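Local coordinates for protein quinone oxidoreductase (Thermus thermophilus, PDB 1IZ0) that probably reduces quinones with NADPH as the hydride donor, as a member of the medium-chain dehydrogenase/reductase family, at residues M1-L9 against R52-G60. Numbering follows the deposited sequence.
Sequences MKAWVLKRL and RLHPPFIPG
L6 sends CD1 obliquely to the ring of F57, coming to 4.3 Å from F57 CZ. One face of that ring carries CB of L53, displaced toward the rim. The backbone N of P55 lies at the ring edge, in the ring plane. L9 CD1 also approaches the ring, but its modelled place is doubtful. The two backbones pair at the same residues. L6 and F57 form a single antiparallel hydrogen-bonded bridge. L6 N donates to F57 O at 2.9 Å, almost straight at 171°. The return bond, F57 N to L6 O, is longer at 3.3 Å and more bent. L6 O also receives a CA-H...O contact from P56 CA. A second such contact runs from I58 CA to W4 O, which also meets CG2 of I58 and CD of P59, the latter at 3.4 Å.

P59, opposite W4, and P55, opposite R8, stand at the next hydrogen-bonded positions. Neither has an N-H to give, which helps explain the single bridge. The peptide before P56 is cis. P56 lies beside V5, pointing the same way. With chi1 at -178° the two methyls of V5 part: CG1 goes to P56 CB at 3.9 Å, and CG2 meets I58 CG1 at 4.1 Å. CD1 of I58 reaches on to CB of A3. P59 CG rests near L6 CB, and L13 of strand 13-17 touches both side chains. The charged end of K7 turns to E14 in a salt bridge.

The contact thus fastens the loop between helix 39-46 and strand 62-67, in the GroES-like part of the chain, to one edge of the N-terminal hairpin 2-6/13-17. Two backbone bonds set its register. Polar bonding across it is backbone only, and the side chains add apolar packing. This is a structural joint, away from the NADPH-binding residues.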
loop_
_atom_site.group_PDB
_atom_site.type_symbol
_atom_site.label_atom_id
_atom_site.label_comp_id
_atom_site.label_asym_id
_atom_site.label_seq_id
_atom_site.Cartn_x
_atom_site.Cartn_y
_atom_site.Cartn_z
HETATM N N MSE A 1 28.510 6.177 -3.500
HETATM C CA MSE A 1 27.358 5.616 -4.269
HETATM C C MSE A 1 26.439 6.723 -4.763
HETATM O O MSE A 1 26.439 7.832 -4.229
HETATM C CB MSE A 1 26.539 4.678 -3.386
HETATM C CG MSE A 1 25.914 5.374 -2.195
HETATM SE SE MSE A 1 24.629 4.272 -1.263
HETATM C CE MSE A 1 23.810 5.639 -0.169
ATOM N N LYS A 2 25.648 6.409 -5.779
ATOM C CA LYS A 2 24.707 7.368 -6.322
ATOM C C LYS A 2 23.437 7.287 -5.481
ATOM O O LYS A 2 23.098 6.229 -4.949
ATOM C CB LYS A 2 24.413 7.043 -7.795
ATOM C CG LYS A 2 23.858 5.642 -8.035
ATOM C CD LYS A 2 23.629 5.342 -9.532
ATOM C CE LYS A 2 22.992 3.961 -9.732
ATOM N NZ LYS A 2 22.776 3.591 -11.163
ATOM N N ALA A 3 22.738 8.406 -5.343
ATOM C CA ALA A 3 21.511 8.417 -4.559
ATOM C C ALA A 3 20.732 9.692 -4.796
ATOM O O ALA A 3 21.303 10.718 -5.167
ATOM C CB ALA A 3 21.836 8.286 -3.074
ATOM N N TRP A 4 19.422 9.621 -4.583
ATOM C CA TRP A 4 18.570 10.786 -4.740
ATOM C C TRP A 4 18.343 11.393 -3.367
ATOM O O TRP A 4 17.988 10.697 -2.411
ATOM C CB TRP A 4 17.229 10.412 -5.378
ATOM C CG TRP A 4 17.335 10.103 -6.842
ATOM C CD1 TRP A 4 17.383 8.868 -7.423
ATOM C CD2 TRP A 4 17.409 11.053 -7.913
ATOM N NE1 TRP A 4 17.476 8.989 -8.792
ATOM C CE2 TRP A 4 17.493 10.318 -9.120
ATOM C CE3 TRP A 4 17.410 12.454 -7.971
ATOM C CZ2 TRP A 4 17.577 10.939 -10.373
ATOM C CZ3 TRP A 4 17.494 13.073 -9.222
ATOM C CH2 TRP A 4 17.575 12.311 -10.406
ATOM N N VAL A 5 18.567 12.696 -3.268
ATOM C CA VAL A 5 18.395 13.387 -2.005
ATOM C C VAL A 5 17.465 14.573 -2.160
ATOM O O VAL A 5 17.526 15.299 -3.152
ATOM C CB VAL A 5 19.749 13.882 -1.458
ATOM C CG1 VAL A 5 19.551 14.554 -0.103
ATOM C CG2 VAL A 5 20.708 12.709 -1.326
ATOM N N LEU A 6 16.597 14.750 -1.173
ATOM C CA LEU A 6 15.649 15.855 -1.156
ATOM C C LEU A 6 16.192 16.819 -0.101
ATOM O O LEU A 6 16.182 16.513 1.090
ATOM C CB LEU A 6 14.261 15.327 -0.771
ATOM C CG LEU A 6 12.974 16.166 -0.880
ATOM C CD1 LEU A 6 12.749 16.928 0.393
ATOM C CD2 LEU A 6 13.032 17.084 -2.085
ATOM N N LYS A 7 16.693 17.969 -0.541
ATOM C CA LYS A 7 17.255 18.952 0.381
ATOM C C LYS A 7 16.242 19.941 0.947
ATOM O O LYS A 7 16.494 20.579 1.969
ATOM C CB LYS A 7 18.407 19.697 -0.301
ATOM C CG LYS A 7 19.603 18.788 -0.566
ATOM C CD LYS A 7 20.734 19.498 -1.288
ATOM C CE LYS A 7 21.912 18.551 -1.488
ATOM N NZ LYS A 7 23.010 19.189 -2.269
ATOM N N ARG A 8 15.094 20.068 0.293
ATOM C CA ARG A 8 14.065 20.983 0.774
ATOM C C ARG A 8 12.670 20.430 0.511
ATOM O O ARG A 8 12.386 19.918 -0.575
ATOM C CB ARG A 8 14.186 22.357 0.092
ATOM C CG ARG A 8 15.515 23.090 0.298
ATOM C CD ARG A 8 15.458 24.493 -0.308
ATOM N NE ARG A 8 15.070 24.444 -1.715
ATOM C CZ ARG A 8 15.879 24.063 -2.700
ATOM N NH1 ARG A 8 17.130 23.708 -2.433
ATOM N NH2 ARG A 8 15.428 24.014 -3.946
ATOM N N LEU A 9 11.801 20.531 1.510
ATOM C CA LEU A 9 10.431 20.074 1.357
ATOM C C LEU A 9 9.824 20.884 0.216
ATOM O O LEU A 9 10.033 22.096 0.126
ATOM C CB LEU A 9 9.654 20.316 2.655
ATOM C CG LEU A 9 9.482 19.144 3.635
ATOM C CD1 LEU A 9 10.637 18.182 3.554
ATOM C CD2 LEU A 9 9.321 19.692 5.043
ATOM N N ARG A 52 7.199 13.017 10.056
ATOM C CA ARG A 52 7.848 14.193 9.502
ATOM C C ARG A 52 9.357 14.007 9.473
ATOM O O ARG A 52 10.027 14.146 10.494
ATOM C CB ARG A 52 7.485 15.428 10.324
ATOM N N LEU A 53 9.882 13.677 8.299
ATOM C CA LEU A 53 11.316 13.492 8.135
ATOM C C LEU A 53 11.933 14.865 7.866
ATOM O O LEU A 53 11.408 15.641 7.063
ATOM C CB LEU A 53 11.597 12.548 6.960
ATOM C CG LEU A 53 12.492 11.343 7.260
ATOM C CD1 LEU A 53 13.868 11.817 7.704
ATOM C CD2 LEU A 53 11.852 10.494 8.354
ATOM N N HIS A 54 13.033 15.167 8.546
ATOM C CA HIS A 54 13.718 16.444 8.373
ATOM C C HIS A 54 14.773 16.351 7.284
ATOM O O HIS A 54 15.670 15.520 7.357
ATOM C CB HIS A 54 14.396 16.868 9.678
ATOM C CG HIS A 54 13.438 17.207 10.776
ATOM N ND1 HIS A 54 13.815 17.260 12.102
ATOM C CD2 HIS A 54 12.120 17.515 10.749
ATOM C CE1 HIS A 54 12.770 17.584 12.842
ATOM N NE2 HIS A 54 11.728 17.745 12.045
ATOM N N PRO A 55 14.675 17.197 6.251
ATOM C CA PRO A 55 15.669 17.162 5.176
ATOM C C PRO A 55 17.042 17.532 5.730
ATOM O O PRO A 55 17.144 18.171 6.772
ATOM C CB PRO A 55 15.149 18.210 4.198
ATOM C CG PRO A 55 13.673 18.120 4.375
ATOM C CD PRO A 55 13.531 18.047 5.876
ATOM N N PRO A 56 18.115 17.131 5.037
ATOM C CA PRO A 56 18.040 16.362 3.791
ATOM C C PRO A 56 17.844 14.872 4.055
ATOM O O PRO A 56 18.224 14.364 5.110
ATOM C CB PRO A 56 19.378 16.662 3.123
ATOM C CG PRO A 56 20.301 16.796 4.287
ATOM C CD PRO A 56 19.489 17.608 5.282
ATOM N N PHE A 57 17.223 14.180 3.104
ATOM C CA PHE A 57 17.015 12.746 3.242
ATOM C C PHE A 57 16.775 12.078 1.898
ATOM O O PHE A 57 16.342 12.712 0.938
ATOM C CB PHE A 57 15.851 12.434 4.205
ATOM C CG PHE A 57 14.489 12.839 3.697
ATOM C CD1 PHE A 57 13.850 13.964 4.208
ATOM C CD2 PHE A 57 13.824 12.063 2.745
ATOM C CE1 PHE A 57 12.567 14.311 3.784
ATOM C CE2 PHE A 57 12.546 12.397 2.313
ATOM C CZ PHE A 57 11.913 13.526 2.835
ATOM N N ILE A 58 17.074 10.790 1.844
ATOM C CA ILE A 58 16.906 9.996 0.638
ATOM C C ILE A 58 15.504 9.401 0.644
ATOM O O ILE A 58 15.181 8.590 1.507
ATOM C CB ILE A 58 17.932 8.849 0.612
ATOM C CG1 ILE A 58 19.347 9.430 0.651
ATOM C CG2 ILE A 58 17.718 7.969 -0.616
ATOM C CD1 ILE A 58 20.424 8.389 0.902
ATOM N N PRO A 59 14.646 9.809 -0.307
ATOM C CA PRO A 59 13.281 9.271 -0.363
ATOM C C PRO A 59 13.325 7.764 -0.613
ATOM O O PRO A 59 14.382 7.218 -0.935
ATOM C CB PRO A 59 12.662 10.030 -1.533
ATOM C CG PRO A 59 13.380 11.333 -1.511
ATOM C CD PRO A 59 14.813 10.907 -1.273
ATOM N N GLY A 60 12.183 7.096 -0.469
ATOM C CA GLY A 60 12.133 5.658 -0.687
ATOM C C GLY A 60 12.084 4.878 0.615
ATOM O O GLY A 60 13.016 4.942 1.418
#